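Local coordinates for protein putative LacI-family transcriptional regulator (Bacteroides fragilis, PDB 3GBV) that probably regulates transcription as a member of the LacI family, with a periplasmic-binding-protein-like core that would sense a small effector, at residues P96-D101 with K263-H268; S209-I214 with E235-C240; S227-D232 with F248-Q253. All blocks are in the same frame, centred on the assembly; numbering follows the deposited sequence.

Overall arrangement
The chain folds into two alpha/beta lobes of the periplasmic-binding-protein type, each built round its own six-stranded sheet. From the N terminus, strand 97-100 of the first lobe comes early, and contact 1 closes the longest loop when helix 254-270, after most of the second lobe has been built, returns to cover that strand. Contacts 2 and 3 both lie within this loop, in the second lobe, and cross each other: their segments alternate as 209-214, 227-232, 235-240 and 248-253. Contact 2 joins two helix starts beside the sheet, while contact 3 pairs two of its strands. Their centres are 9 Å apart, and N237 of contact 2 also reaches D232 of contact 3.

Contact 1 of 3, residues P96-D101 with K263-H268; sequences PYIYID and KTLCDH
The imidazole of H268 meets P96, whose CB approaches the ring obliquely, 4.2 Å from CD2, at the partly exposed margin of the contact. The two other flat groups, Y97 and Y99, belong to the strand and turn their rings to its far side. CD1 of Y97 lies 3.9 Å above one face of the Y99 ring, offset toward the rim, while Y99 CE2 sits in plane at the edge of the Y97 ring. Both hydroxyls are hydrogen-bonded to the carbonyl of A107.

The helix-facing side is carried by I98 and L265, which meet tip to tip. I98 CD1 presses on L265 CG at 3.4 Å, tighter than usual for two carbons, and lies 3.6 Å from L265 CD2. The extended end of I98 (chi2 174°) carries this methyl out toward the helix, where it also touches T264, 3.8 Å from its CB. This is the layered packing of an alpha/beta lobe: helix 254-270 lies against the parallel sheet that contains strand 97-100, here in the first lobe of a periplasmic-binding-protein fold. T264 also reaches A111 and F113 on the adjoining strand 111-114, and its OG1 is hydrogen-bonded within the helix to the carbonyl of N260. K263 NZ and D267 OD1, 3.3 Å apart, form a salt bridge along the helix whose hydrogen bond is weak.

Contact 2 of 3, residues S209-I214 with E235-C240; sequences SKVYII and ERNVTC
Two helix starts of the second alpha/beta lobe meet here: Y212, in the first turn of helix 212-220, packs against R236 and N237 at the beginning of helix 235-243. The guanidinium of R236 lies flat on one face of the Y212 ring in a cation-pi stack, with centres 4.2 Å apart and planes 29° from parallel. Y212 CE1 stands over the middle of the guanidinium, 3.5 Å from R236 CZ. Bends at chi2 and chi3 fold the arginine back over the ring, and a salt bridge from NH1 to E216 gives its charge a second partner.

N237 works at the ring edge, with OD1 in the ring plane. Its ND2 donates to S209 O at 3.0 Å, rising 46° out of the carbonyl plane, and also to the carbonyl of D232; OD1 accepts a weak, bent bond from Y212 N at 3.1 Å. One buried amide thus links the chain entering helix 212-220 with the loop that follows strand 227-231, within the repeated beta-alpha-beta succession of the lobe. CG1 of V211 packs against the same amide, 3.4 Å from N237 CG. Farther along helix 235-243, C240 SG packs 4.1 Å from Y212 CB.

Contact 3 of 3, residues S227-D232 with F248-Q253; sequences SLIGYD and FLIAQQ. With EDO (1,2-ethanediol), chain D.
Three backbone hydrogen bonds join G230 and D232 to F248 and I250: G230 N gives to F248 O at 2.9 Å, I250 N to G230 O at 2.9 Å, and D232 N to I250 O at 2.7 Å, the last nearly straight at 174°. CA-H...O contacts flank them, as from I229 CA to F248 O. The strands run parallel at 18° in the mixed sheet and are connected through helix 235-243, making a beta-alpha-beta unit of the second lobe.

Apolar contacts lie on both faces. On the one carrying Y231 and I250, the isoleucine lies over the tyrosine ring in a CH-pi contact, CB 4.0 Å from the centroid and 19° off the ring normal; CG2 lies 3.7 Å from Y231 CE1, and CD1 lies farther out, near CZ and OH. The tyrosine hydroxyl is hydrogen-bonded to S120. On the same face I229 CD1 meets the edge of the F248 ring, 3.8 Å from CD2, and F248 also packs on L130 of the second subunit. On the other face L249 CD2 lies against the backbone of G230.

Polar contacts gather where the strands end. A water donates to D232 OD1 and accepts from Q252 N, joining the two segment ends. D232 OD2 takes a hydrogen bond of 2.8 Å from O1 of a 1,2-ethanediol, probably from the crystallisation liquor.

Contact 1 of 3, residues P96-D101 with K263-H268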
ATOM      1  N   PRO A  96       4.129 -16.483  27.311  1.00 32.35           N
ATOM      2  CA  PRO A  96       4.638 -15.825  26.106  1.00 32.21           C
ATOM      3  C   PRO A  96       3.898 -14.525  25.807  1.00 32.93           C
ATOM      4  O   PRO A  96       2.680 -14.437  25.984  1.00 30.77           O
ATOM      5  CB  PRO A  96       4.399 -16.868  25.022  1.00 32.77           C
ATOM      6  CG  PRO A  96       3.121 -17.524  25.491  1.00 32.69           C
ATOM      7  CD  PRO A  96       3.406 -17.721  26.965  1.00 32.89           C
ATOM      8  N   TYR A  97       4.636 -13.517  25.352  1.00 32.69           N
ATOM      9  CA  TYR A  97       4.022 -12.246  25.018  1.00 33.47           C
ATOM     10  C   TYR A  97       4.499 -11.670  23.691  1.00 33.46           C
ATOM     11  O   TYR A  97       5.639 -11.885  23.261  1.00 32.40           O
ATOM     12  CB  TYR A  97       4.233 -11.237  26.149  1.00 32.47           C
ATOM     13  CG  TYR A  97       5.666 -10.862  26.429  1.00 33.68           C
ATOM     14  CD1 TYR A  97       6.261  -9.781  25.781  1.00 31.99           C
ATOM     15  CD2 TYR A  97       6.404 -11.530  27.410  1.00 34.05           C
ATOM     16  CE1 TYR A  97       7.547  -9.367  26.112  1.00 31.72           C
ATOM     17  CE2 TYR A  97       7.697 -11.124  27.746  1.00 31.77           C
ATOM     18  CZ  TYR A  97       8.256 -10.041  27.099  1.00 31.35           C
ATOM     19  OH  TYR A  97       9.513  -9.613  27.461  1.00 32.92           O
ATOM     20  N   ILE A  98       3.599 -10.935  23.049  1.00 32.56           N
ATOM     21  CA  ILE A  98       3.864 -10.326  21.761  1.00 32.79           C
ATOM     22  C   ILE A  98       3.814  -8.801  21.812  1.00 31.87           C
ATOM     23  O   ILE A  98       2.893  -8.218  22.387  1.00 30.81           O
ATOM     24  CB  ILE A  98       2.827 -10.808  20.715  1.00 33.05           C
ATOM     25  CG1 ILE A  98       2.983 -12.315  20.491  1.00 32.19           C
ATOM     26  CG2 ILE A  98       2.984 -10.022  19.413  1.00 32.18           C
ATOM     27  CD1 ILE A  98       1.933 -12.901  19.600  1.00 32.07           C
ATOM     28  N   TYR A  99       4.813  -8.160  21.215  1.00 29.99           N
ATOM     29  CA  TYR A  99       4.826  -6.709  21.157  1.00 30.35           C
ATOM     30  C   TYR A  99       4.231  -6.262  19.831  1.00 29.82           C
ATOM     31  O   TYR A  99       4.439  -6.885  18.789  1.00 26.93           O
ATOM     32  CB  TYR A  99       6.245  -6.130  21.237  1.00 32.42           C
ATOM     33  CG  TYR A  99       6.908  -6.157  22.602  1.00 33.78           C
ATOM     34  CD1 TYR A  99       6.170  -5.950  23.775  1.00 33.67           C
ATOM     35  CD2 TYR A  99       8.286  -6.336  22.711  1.00 32.82           C
ATOM     36  CE1 TYR A  99       6.798  -5.924  25.023  1.00 34.39           C
ATOM     37  CE2 TYR A  99       8.921  -6.308  23.951  1.00 35.17           C
ATOM     38  CZ  TYR A  99       8.177  -6.103  25.101  1.00 34.17           C
ATOM     39  OH  TYR A  99       8.813  -6.089  26.323  1.00 35.45           O
ATOM     40  N   ILE A 100       3.473  -5.178  19.886  1.00 30.11           N
ATOM     41  CA  ILE A 100       2.898  -4.603  18.695  1.00 30.82           C
ATOM     42  C   ILE A 100       3.254  -3.128  18.736  1.00 30.89           C
ATOM     43  O   ILE A 100       3.356  -2.529  19.815  1.00 29.68           O
ATOM     44  CB  ILE A 100       1.369  -4.757  18.646  1.00 31.91           C
ATOM     45  CG1 ILE A 100       0.755  -4.295  19.966  1.00 34.43           C
ATOM     46  CG2 ILE A 100       1.006  -6.191  18.339  1.00 31.30           C
ATOM     47  CD1 ILE A 100      -0.765  -4.383  20.000  1.00 37.97           C
ATOM     48  N   ASP A 101       3.468  -2.562  17.553  1.00 30.61           N
ATOM     49  CA  ASP A 101       3.803  -1.156  17.390  1.00 31.25           C
ATOM     50  C   ASP A 101       5.231  -0.780  17.793  1.00 32.03           C
ATOM     51  O   ASP A 101       6.028  -0.368  16.950  1.00 31.95           O
ATOM     52  CB  ASP A 101       2.811  -0.294  18.160  1.00 30.67           C
ATOM     53  CG  ASP A 101       2.909   1.149  17.776  1.00 30.68           C
ATOM     54  OD1 ASP A 101       2.704   1.439  16.576  1.00 31.32           O
ATOM     55  OD2 ASP A 101       3.202   1.976  18.660  1.00 31.59           O
ATOM     56  N   LYS A 263      -3.136 -14.769  15.933  1.00 34.82           N
ATOM     57  CA  LYS A 263      -2.803 -15.923  15.105  1.00 34.74           C
ATOM     58  C   LYS A 263      -1.489 -16.542  15.595  1.00 34.32           C
ATOM     59  O   LYS A 263      -1.395 -17.759  15.779  1.00 32.67           O
ATOM     60  CB  LYS A 263      -2.657 -15.498  13.642  1.00 35.54           C
ATOM     61  CG  LYS A 263      -2.316 -16.646  12.696  1.00 37.77           C
ATOM     62  CD  LYS A 263      -2.093 -16.143  11.280  1.00 40.38           C
ATOM     63  CE  LYS A 263      -1.755 -17.281  10.330  1.00 42.73           C
ATOM     64  NZ  LYS A 263      -0.546 -18.028  10.773  1.00 44.40           N
ATOM     65  N   THR A 264      -0.487 -15.690  15.808  1.00 32.71           N
ATOM     66  CA  THR A 264       0.824 -16.132  16.279  1.00 33.00           C
ATOM     67  C   THR A 264       0.722 -16.852  17.625  1.00 33.55           C
ATOM     68  O   THR A 264       1.399 -17.846  17.855  1.00 33.52           O
ATOM     69  CB  THR A 264       1.791 -14.946  16.440  1.00 32.17           C
ATOM     70  OG1 THR A 264       1.902 -14.230  15.196  1.00 28.97           O
ATOM     71  CG2 THR A 264       3.166 -15.453  16.859  1.00 32.20           C
ATOM     72  N   LEU A 265      -0.120 -16.343  18.514  1.00 33.01           N
ATOM     73  CA  LEU A 265      -0.298 -16.964  19.817  1.00 33.27           C
ATOM     74  C   LEU A 265      -0.975 -18.325  19.669  1.00 34.31           C
ATOM     75  O   LEU A 265      -0.614 -19.284  20.353  1.00 33.84           O
ATOM     76  CB  LEU A 265      -1.136 -16.060  20.726  1.00 28.91           C
ATOM     77  CG  LEU A 265      -0.413 -14.807  21.215  1.00 27.33           C
ATOM     78  CD1 LEU A 265      -1.350 -13.935  22.057  1.00 27.11           C
ATOM     79  CD2 LEU A 265       0.795 -15.229  22.035  1.00 24.01           C
ATOM     80  N   CYS A 266      -1.953 -18.400  18.771  1.00 35.57           N
ATOM     81  CA  CYS A 266      -2.674 -19.642  18.537  1.00 37.89           C
ATOM     82  C   CYS A 266      -1.751 -20.733  18.027  1.00 39.18           C
ATOM     83  O   CYS A 266      -1.646 -21.792  18.638  1.00 40.14           O
ATOM     84  CB  CYS A 266      -3.811 -19.437  17.529  1.00 36.09           C
ATOM     85  SG  CYS A 266      -5.248 -18.567  18.190  1.00 38.04           S
ATOM     86  N   ASP A 267      -1.060 -20.488  16.924  1.00 40.25           N
ATOM     87  CA  ASP A 267      -0.208 -21.542  16.408  1.00 43.39           C
ATOM     88  C   ASP A 267       1.037 -21.827  17.237  1.00 42.92           C
ATOM     89  O   ASP A 267       1.719 -22.821  17.007  1.00 43.24           O
ATOM     90  CB  ASP A 267       0.135 -21.295  14.929  1.00 46.13           C
ATOM     91  CG  ASP A 267       0.590 -19.895  14.660  1.00 48.08           C
ATOM     92  OD1 ASP A 267       0.645 -19.517  13.466  1.00 48.23           O
ATOM     93  OD2 ASP A 267       0.896 -19.179  15.637  1.00 51.83           O
ATOM     94  N   HIS A 268       1.326 -20.979  18.217  1.00 41.71           N
ATOM     95  CA  HIS A 268       2.476 -21.221  19.075  1.00 41.07           C
ATOM     96  C   HIS A 268       2.047 -22.072  20.260  1.00 42.75           C
ATOM     97  O   HIS A 268       2.696 -23.059  20.600  1.00 43.45           O
ATOM     98  CB  HIS A 268       3.063 -19.913  19.598  1.00 39.25           C
ATOM     99  CG  HIS A 268       4.126 -20.106  20.635  1.00 37.84           C
ATOM    100  ND1 HIS A 268       5.325 -20.732  20.364  1.00 38.55           N
ATOM    101  CD2 HIS A 268       4.169 -19.764  21.944  1.00 37.27           C
ATOM    102  CE1 HIS A 268       6.060 -20.766  21.461  1.00 35.81           C
ATOM    103  NE2 HIS A 268       5.382 -20.187  22.434  1.00 36.04           N
TER

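Contact 2 of 3, residues S209-I214 with E235-C240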
ATOM      1  N   SER A 209      -0.200   9.402  15.588  1.00 27.03           N
ATOM      2  CA  SER A 209      -1.296   9.223  14.640  1.00 28.58           C
ATOM      3  C   SER A 209      -2.416  10.254  14.711  1.00 26.84           C
ATOM      4  O   SER A 209      -3.486  10.043  14.140  1.00 24.87           O
ATOM      5  CB  SER A 209      -1.888   7.823  14.807  1.00 31.10           C
ATOM      6  OG  SER A 209      -2.285   7.595  16.146  1.00 33.48           O
ATOM      7  N   LYS A 210      -2.161  11.366  15.393  1.00 26.16           N
ATOM      8  CA  LYS A 210      -3.155  12.422  15.570  1.00 27.54           C
ATOM      9  C   LYS A 210      -2.826  13.650  14.721  1.00 26.83           C
ATOM     10  O   LYS A 210      -2.931  14.781  15.201  1.00 26.14           O
ATOM     11  CB  LYS A 210      -3.202  12.846  17.042  1.00 30.97           C
ATOM     12  CG  LYS A 210      -3.116  11.702  18.043  1.00 35.57           C
ATOM     13  CD  LYS A 210      -4.437  10.970  18.197  1.00 40.96           C
ATOM     14  CE  LYS A 210      -5.328  11.641  19.238  1.00 43.50           C
ATOM     15  NZ  LYS A 210      -4.743  11.568  20.614  1.00 44.95           N
ATOM     16  N   VAL A 211      -2.430  13.437  13.471  1.00 24.42           N
ATOM     17  CA  VAL A 211      -2.086  14.542  12.591  1.00 23.16           C
ATOM     18  C   VAL A 211      -3.298  15.450  12.341  1.00 24.80           C
ATOM     19  O   VAL A 211      -3.143  16.615  11.987  1.00 25.09           O
ATOM     20  CB  VAL A 211      -1.537  14.025  11.227  1.00 21.15           C
ATOM     21  CG1 VAL A 211      -2.641  13.344  10.439  1.00 16.73           C
ATOM     22  CG2 VAL A 211      -0.939  15.171  10.431  1.00 18.68           C
ATOM     23  N   TYR A 212      -4.498  14.914  12.540  1.00 25.33           N
ATOM     24  CA  TYR A 212      -5.722  15.676  12.331  1.00 28.28           C
ATOM     25  C   TYR A 212      -5.794  16.916  13.223  1.00 28.85           C
ATOM     26  O   TYR A 212      -6.485  17.885  12.895  1.00 28.06           O
ATOM     27  CB  TYR A 212      -6.951  14.787  12.575  1.00 28.31           C
ATOM     28  CG  TYR A 212      -7.118  14.319  14.006  1.00 28.57           C
ATOM     29  CD1 TYR A 212      -7.619  15.176  14.985  1.00 30.15           C
ATOM     30  CD2 TYR A 212      -6.770  13.023  14.383  1.00 29.99           C
ATOM     31  CE1 TYR A 212      -7.770  14.761  16.301  1.00 31.18           C
ATOM     32  CE2 TYR A 212      -6.918  12.595  15.709  1.00 31.32           C
ATOM     33  CZ  TYR A 212      -7.418  13.475  16.658  1.00 31.39           C
ATOM     34  OH  TYR A 212      -7.573  13.076  17.964  1.00 32.42           O
ATOM     35  N   ILE A 213      -5.091  16.881  14.354  1.00 28.12           N
ATOM     36  CA  ILE A 213      -5.082  18.015  15.276  1.00 29.32           C
ATOM     37  C   ILE A 213      -4.505  19.224  14.541  1.00 28.63           C
ATOM     38  O   ILE A 213      -5.014  20.337  14.648  1.00 26.30           O
ATOM     39  CB  ILE A 213      -4.211  17.721  16.530  1.00 30.61           C
ATOM     40  CG1 ILE A 213      -4.868  16.637  17.376  1.00 30.43           C
ATOM     41  CG2 ILE A 213      -4.035  18.980  17.361  1.00 29.87           C
ATOM     42  CD1 ILE A 213      -3.973  16.102  18.467  1.00 34.50           C
ATOM     43  N   ILE A 214      -3.439  18.985  13.787  1.00 28.25           N
ATOM     44  CA  ILE A 214      -2.786  20.041  13.033  1.00 28.43           C
ATOM     45  C   ILE A 214      -3.593  20.323  11.776  1.00 29.40           C
ATOM     46  O   ILE A 214      -3.728  21.472  11.354  1.00 27.89           O
ATOM     47  CB  ILE A 214      -1.370  19.632  12.597  1.00 29.41           C
ATOM     48  CG1 ILE A 214      -0.562  19.109  13.795  1.00 28.63           C
ATOM     49  CG2 ILE A 214      -0.681  20.819  11.939  1.00 27.38           C
ATOM     50  CD1 ILE A 214      -0.204  20.168  14.804  1.00 33.64           C
ATOM     51  N   GLU A 235     -10.250   8.243  10.797  1.00 28.17           N
ATOM     52  CA  GLU A 235     -11.226   8.932   9.967  1.00 30.21           C
ATOM     53  C   GLU A 235     -10.955  10.434   9.868  1.00 28.14           C
ATOM     54  O   GLU A 235     -11.108  11.027   8.807  1.00 29.13           O
ATOM     55  CB  GLU A 235     -12.639   8.691  10.495  1.00 33.95           C
ATOM     56  CG  GLU A 235     -13.683   8.776   9.402  1.00 42.55           C
ATOM     57  CD  GLU A 235     -15.104   8.705   9.921  1.00 47.63           C
ATOM     58  OE1 GLU A 235     -15.411   7.786  10.717  1.00 50.67           O
ATOM     59  OE2 GLU A 235     -15.917   9.568   9.518  1.00 49.86           O
ATOM     60  N   ARG A 236     -10.545  11.054  10.966  1.00 25.63           N
ATOM     61  CA  ARG A 236     -10.273  12.476  10.926  1.00 26.07           C
ATOM     62  C   ARG A 236      -9.021  12.764  10.115  1.00 24.67           C
ATOM     63  O   ARG A 236      -8.890  13.830   9.509  1.00 21.75           O
ATOM     64  CB  ARG A 236     -10.167  13.038  12.343  1.00 27.83           C
ATOM     65  CG  ARG A 236     -11.477  12.893  13.123  1.00 33.37           C
ATOM     66  CD  ARG A 236     -11.700  14.082  14.036  1.00 37.78           C
ATOM     67  NE  ARG A 236     -11.429  13.772  15.427  1.00 37.44           N
ATOM     68  CZ  ARG A 236     -11.264  14.687  16.373  1.00 37.59           C
ATOM     69  NH1 ARG A 236     -11.338  15.981  16.082  1.00 34.03           N
ATOM     70  NH2 ARG A 236     -11.018  14.299  17.614  1.00 37.88           N
ATOM     71  N   ASN A 237      -8.105  11.802  10.083  1.00 24.38           N
ATOM     72  CA  ASN A 237      -6.883  11.970   9.304  1.00 24.14           C
ATOM     73  C   ASN A 237      -7.223  11.932   7.824  1.00 23.32           C
ATOM     74  O   ASN A 237      -6.748  12.754   7.037  1.00 23.78           O
ATOM     75  CB  ASN A 237      -5.884  10.857   9.618  1.00 22.35           C
ATOM     76  CG  ASN A 237      -5.129  11.100  10.900  1.00 22.83           C
ATOM     77  OD1 ASN A 237      -5.319  12.124  11.557  1.00 23.53           O
ATOM     78  ND2 ASN A 237      -4.256  10.157  11.266  1.00 21.91           N
ATOM     79  N   VAL A 238      -8.054  10.965   7.451  1.00 23.13           N
ATOM     80  CA  VAL A 238      -8.452  10.810   6.058  1.00 25.15           C
ATOM     81  C   VAL A 238      -9.225  12.028   5.553  1.00 25.11           C
ATOM     82  O   VAL A 238      -9.031  12.456   4.419  1.00 25.06           O
ATOM     83  CB  VAL A 238      -9.298   9.542   5.867  1.00 23.38           C
ATOM     84  CG1 VAL A 238      -9.833   9.492   4.442  1.00 23.26           C
ATOM     85  CG2 VAL A 238      -8.450   8.303   6.169  1.00 21.24           C
ATOM     86  N   THR A 239     -10.095  12.582   6.394  1.00 25.89           N
ATOM     87  CA  THR A 239     -10.871  13.764   6.020  1.00 26.23           C
ATOM     88  C   THR A 239      -9.908  14.903   5.696  1.00 26.95           C
ATOM     89  O   THR A 239     -10.078  15.600   4.690  1.00 25.57           O
ATOM     90  CB  THR A 239     -11.817  14.205   7.174  1.00 27.58           C
ATOM     91  OG1 THR A 239     -12.800  13.187   7.394  1.00 27.09           O
ATOM     92  CG2 THR A 239     -12.537  15.513   6.829  1.00 26.78           C
ATOM     93  N   CYS A 240      -8.890  15.079   6.538  1.00 25.89           N
ATOM     94  CA  CYS A 240      -7.901  16.130   6.322  1.00 26.77           C
ATOM     95  C   CYS A 240      -7.126  15.829   5.062  1.00 26.59           C
ATOM     96  O   CYS A 240      -6.660  16.743   4.386  1.00 25.31           O
ATOM     97  CB  CYS A 240      -6.920  16.225   7.493  1.00 27.52           C
ATOM     98  SG  CYS A 240      -7.640  16.788   9.043  1.00 30.20           S
TER

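Contact 3 of 3, residues S227-D232 with F248-Q253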
ATOM      1  N   SER A 227       1.257  22.241   4.329  1.00 40.17           N
ATOM      2  CA  SER A 227       0.823  20.858   4.145  1.00 38.32           C
ATOM      3  C   SER A 227       1.524  19.892   5.111  1.00 36.64           C
ATOM      4  O   SER A 227       2.726  20.010   5.369  1.00 33.02           O
ATOM      5  CB  SER A 227       1.080  20.415   2.705  1.00 38.68           C
ATOM      6  OG  SER A 227       2.463  20.436   2.409  1.00 38.39           O
ATOM      7  N   LEU A 228       0.756  18.943   5.642  1.00 34.28           N
ATOM      8  CA  LEU A 228       1.285  17.957   6.573  1.00 32.61           C
ATOM      9  C   LEU A 228       1.476  16.580   5.960  1.00 30.77           C
ATOM     10  O   LEU A 228       0.905  16.241   4.923  1.00 29.05           O
ATOM     11  CB  LEU A 228       0.343  17.736   7.767  1.00 35.03           C
ATOM     12  CG  LEU A 228      -0.040  18.694   8.897  1.00 37.75           C
ATOM     13  CD1 LEU A 228       1.132  19.595   9.241  1.00 38.05           C
ATOM     14  CD2 LEU A 228      -1.248  19.490   8.492  1.00 38.65           C
ATOM     15  N   ILE A 229       2.288  15.789   6.651  1.00 29.82           N
ATOM     16  CA  ILE A 229       2.512  14.397   6.321  1.00 27.13           C
ATOM     17  C   ILE A 229       2.195  13.765   7.670  1.00 27.02           C
ATOM     18  O   ILE A 229       2.720  14.180   8.700  1.00 25.90           O
ATOM     19  CB  ILE A 229       3.962  14.092   5.922  1.00 27.39           C
ATOM     20  CG1 ILE A 229       4.188  14.517   4.472  1.00 26.20           C
ATOM     21  CG2 ILE A 229       4.249  12.580   6.080  1.00 25.06           C
ATOM     22  CD1 ILE A 229       5.485  14.001   3.886  1.00 28.69           C
ATOM     23  N   GLY A 230       1.299  12.793   7.673  1.00 27.17           N
ATOM     24  CA  GLY A 230       0.932  12.168   8.924  1.00 27.58           C
ATOM     25  C   GLY A 230       0.916  10.663   8.853  1.00 26.76           C
ATOM     26  O   GLY A 230       1.252  10.071   7.829  1.00 25.13           O
ATOM     27  N   TYR A 231       0.516  10.049   9.960  1.00 27.21           N
ATOM     28  CA  TYR A 231       0.447   8.604  10.053  1.00 24.62           C
ATOM     29  C   TYR A 231      -0.947   8.072  10.369  1.00 25.65           C
ATOM     30  O   TYR A 231      -1.737   8.710  11.071  1.00 24.42           O
ATOM     31  CB  TYR A 231       1.418   8.111  11.128  1.00 24.19           C
ATOM     32  CG  TYR A 231       2.845   7.947  10.658  1.00 23.16           C
ATOM     33  CD1 TYR A 231       3.378   6.681  10.404  1.00 22.51           C
ATOM     34  CD2 TYR A 231       3.672   9.049  10.496  1.00 19.02           C
ATOM     35  CE1 TYR A 231       4.710   6.530  10.007  1.00 18.78           C
ATOM     36  CE2 TYR A 231       4.991   8.909  10.105  1.00 20.21           C
ATOM     37  CZ  TYR A 231       5.511   7.652   9.865  1.00 20.89           C
ATOM     38  OH  TYR A 231       6.849   7.542   9.512  1.00 21.80           O
ATOM     39  N   ASP A 232      -1.235   6.899   9.814  1.00 25.21           N
ATOM     40  CA  ASP A 232      -2.472   6.186  10.059  1.00 25.28           C
ATOM     41  C   ASP A 232      -3.767   6.734   9.501  1.00 26.72           C
ATOM     42  O   ASP A 232      -3.972   7.948   9.372  1.00 27.07           O
ATOM     43  CB  ASP A 232      -2.580   5.929  11.558  1.00 27.49           C
ATOM     44  CG  ASP A 232      -1.324   5.271  12.108  1.00 27.13           C
ATOM     45  OD1 ASP A 232      -0.913   4.212  11.580  1.00 27.08           O
ATOM     46  OD2 ASP A 232      -0.737   5.816  13.056  1.00 28.82           O
ATOM     47  N   PHE A 248       0.074  13.566   2.607  1.00 24.89           N
ATOM     48  CA  PHE A 248       0.317  12.139   2.601  1.00 24.73           C
ATOM     49  C   PHE A 248       0.022  11.576   3.987  1.00 24.04           C
ATOM     50  O   PHE A 248       0.182  12.261   5.004  1.00 20.49           O
ATOM     51  CB  PHE A 248       1.785  11.819   2.271  1.00 23.50           C
ATOM     52  CG  PHE A 248       2.248  12.304   0.919  1.00 24.92           C
ATOM     53  CD1 PHE A 248       1.610  11.894  -0.248  1.00 23.01           C
ATOM     54  CD2 PHE A 248       3.360  13.140   0.814  1.00 22.12           C
ATOM     55  CE1 PHE A 248       2.074  12.308  -1.495  1.00 25.68           C
ATOM     56  CE2 PHE A 248       3.829  13.560  -0.433  1.00 25.71           C
ATOM     57  CZ  PHE A 248       3.187  13.143  -1.592  1.00 24.24           C
ATOM     58  N   LEU A 249      -0.423  10.325   4.003  1.00 22.19           N
ATOM     59  CA  LEU A 249      -0.661   9.599   5.238  1.00 23.16           C
ATOM     60  C   LEU A 249       0.084   8.277   5.051  1.00 22.44           C
ATOM     61  O   LEU A 249       0.040   7.673   3.978  1.00 20.71           O
ATOM     62  CB  LEU A 249      -2.154   9.331   5.477  1.00 21.86           C
ATOM     63  CG  LEU A 249      -3.021  10.528   5.887  1.00 23.57           C
ATOM     64  CD1 LEU A 249      -4.486  10.099   5.983  1.00 22.07           C
ATOM     65  CD2 LEU A 249      -2.532  11.090   7.220  1.00 21.11           C
ATOM     66  N   ILE A 250       0.790   7.848   6.088  1.00 21.47           N
ATOM     67  CA  ILE A 250       1.519   6.594   6.037  1.00 22.23           C
ATOM     68  C   ILE A 250       0.750   5.601   6.885  1.00 22.39           C
ATOM     69  O   ILE A 250       0.460   5.863   8.048  1.00 22.76           O
ATOM     70  CB  ILE A 250       2.944   6.768   6.573  1.00 22.67           C
ATOM     71  CG1 ILE A 250       3.711   7.731   5.644  1.00 22.22           C
ATOM     72  CG2 ILE A 250       3.624   5.409   6.690  1.00 19.73           C
ATOM     73  CD1 ILE A 250       5.065   8.195   6.175  1.00 23.18           C
ATOM     74  N   ALA A 251       0.392   4.467   6.290  1.00 22.47           N
ATOM     75  CA  ALA A 251      -0.366   3.448   7.003  1.00 21.56           C
ATOM     76  C   ALA A 251       0.504   2.248   7.347  1.00 22.44           C
ATOM     77  O   ALA A 251       1.550   2.030   6.736  1.00 19.53           O
ATOM     78  CB  ALA A 251      -1.557   3.011   6.164  1.00 20.24           C
ATOM     79  N   GLN A 252       0.061   1.458   8.318  1.00 24.05           N
ATOM     80  CA  GLN A 252       0.824   0.283   8.740  1.00 25.65           C
ATOM     81  C   GLN A 252      -0.052  -0.957   8.951  1.00 24.67           C
ATOM     82  O   GLN A 252       0.387  -1.940   9.550  1.00 24.19           O
ATOM     83  CB  GLN A 252       1.570   0.603  10.031  1.00 26.34           C
ATOM     84  CG  GLN A 252       0.637   1.010  11.145  1.00 27.54           C
ATOM     85  CD  GLN A 252       1.366   1.393  12.399  1.00 28.62           C
ATOM     86  OE1 GLN A 252       1.100   2.436  12.973  1.00 29.19           O
ATOM     87  NE2 GLN A 252       2.286   0.547  12.841  1.00 27.27           N
ATOM     88  N   GLN A 253      -1.281  -0.906   8.451  1.00 25.47           N
ATOM     89  CA  GLN A 253      -2.222  -2.013   8.583  1.00 27.83           C
ATOM     90  C   GLN A 253      -2.416  -2.493  10.027  1.00 27.67           C
ATOM     91  O   GLN A 253      -1.979  -3.590  10.401  1.00 25.80           O
ATOM     92  CB  GLN A 253      -1.776  -3.180   7.700  1.00 32.76           C
ATOM     93  CG  GLN A 253      -1.938  -2.909   6.213  1.00 36.61           C
ATOM     94  CD  GLN A 253      -1.318  -3.983   5.356  1.00 41.25           C
ATOM     95  OE1 GLN A 253      -1.506  -5.177   5.595  1.00 43.82           O
ATOM     96  NE2 GLN A 253      -0.583  -3.564   4.340  1.00 44.74           N
TER
HETATM   97  C1  EDO D 363       1.881   4.701  14.518  1.00 45.86           C
HETATM   98  O1  EDO D 363       1.576   6.095  14.567  1.00 46.12           O
HETATM   99  C2  EDO D 363       1.779   4.079  15.909  1.00 42.65           C
HETATM  100  O2  EDO D 363       0.413   3.986  16.301  1.00 46.30           O
HETATM  101  O   HOH W   1      -1.995   2.745   9.810  1.00 29.57           O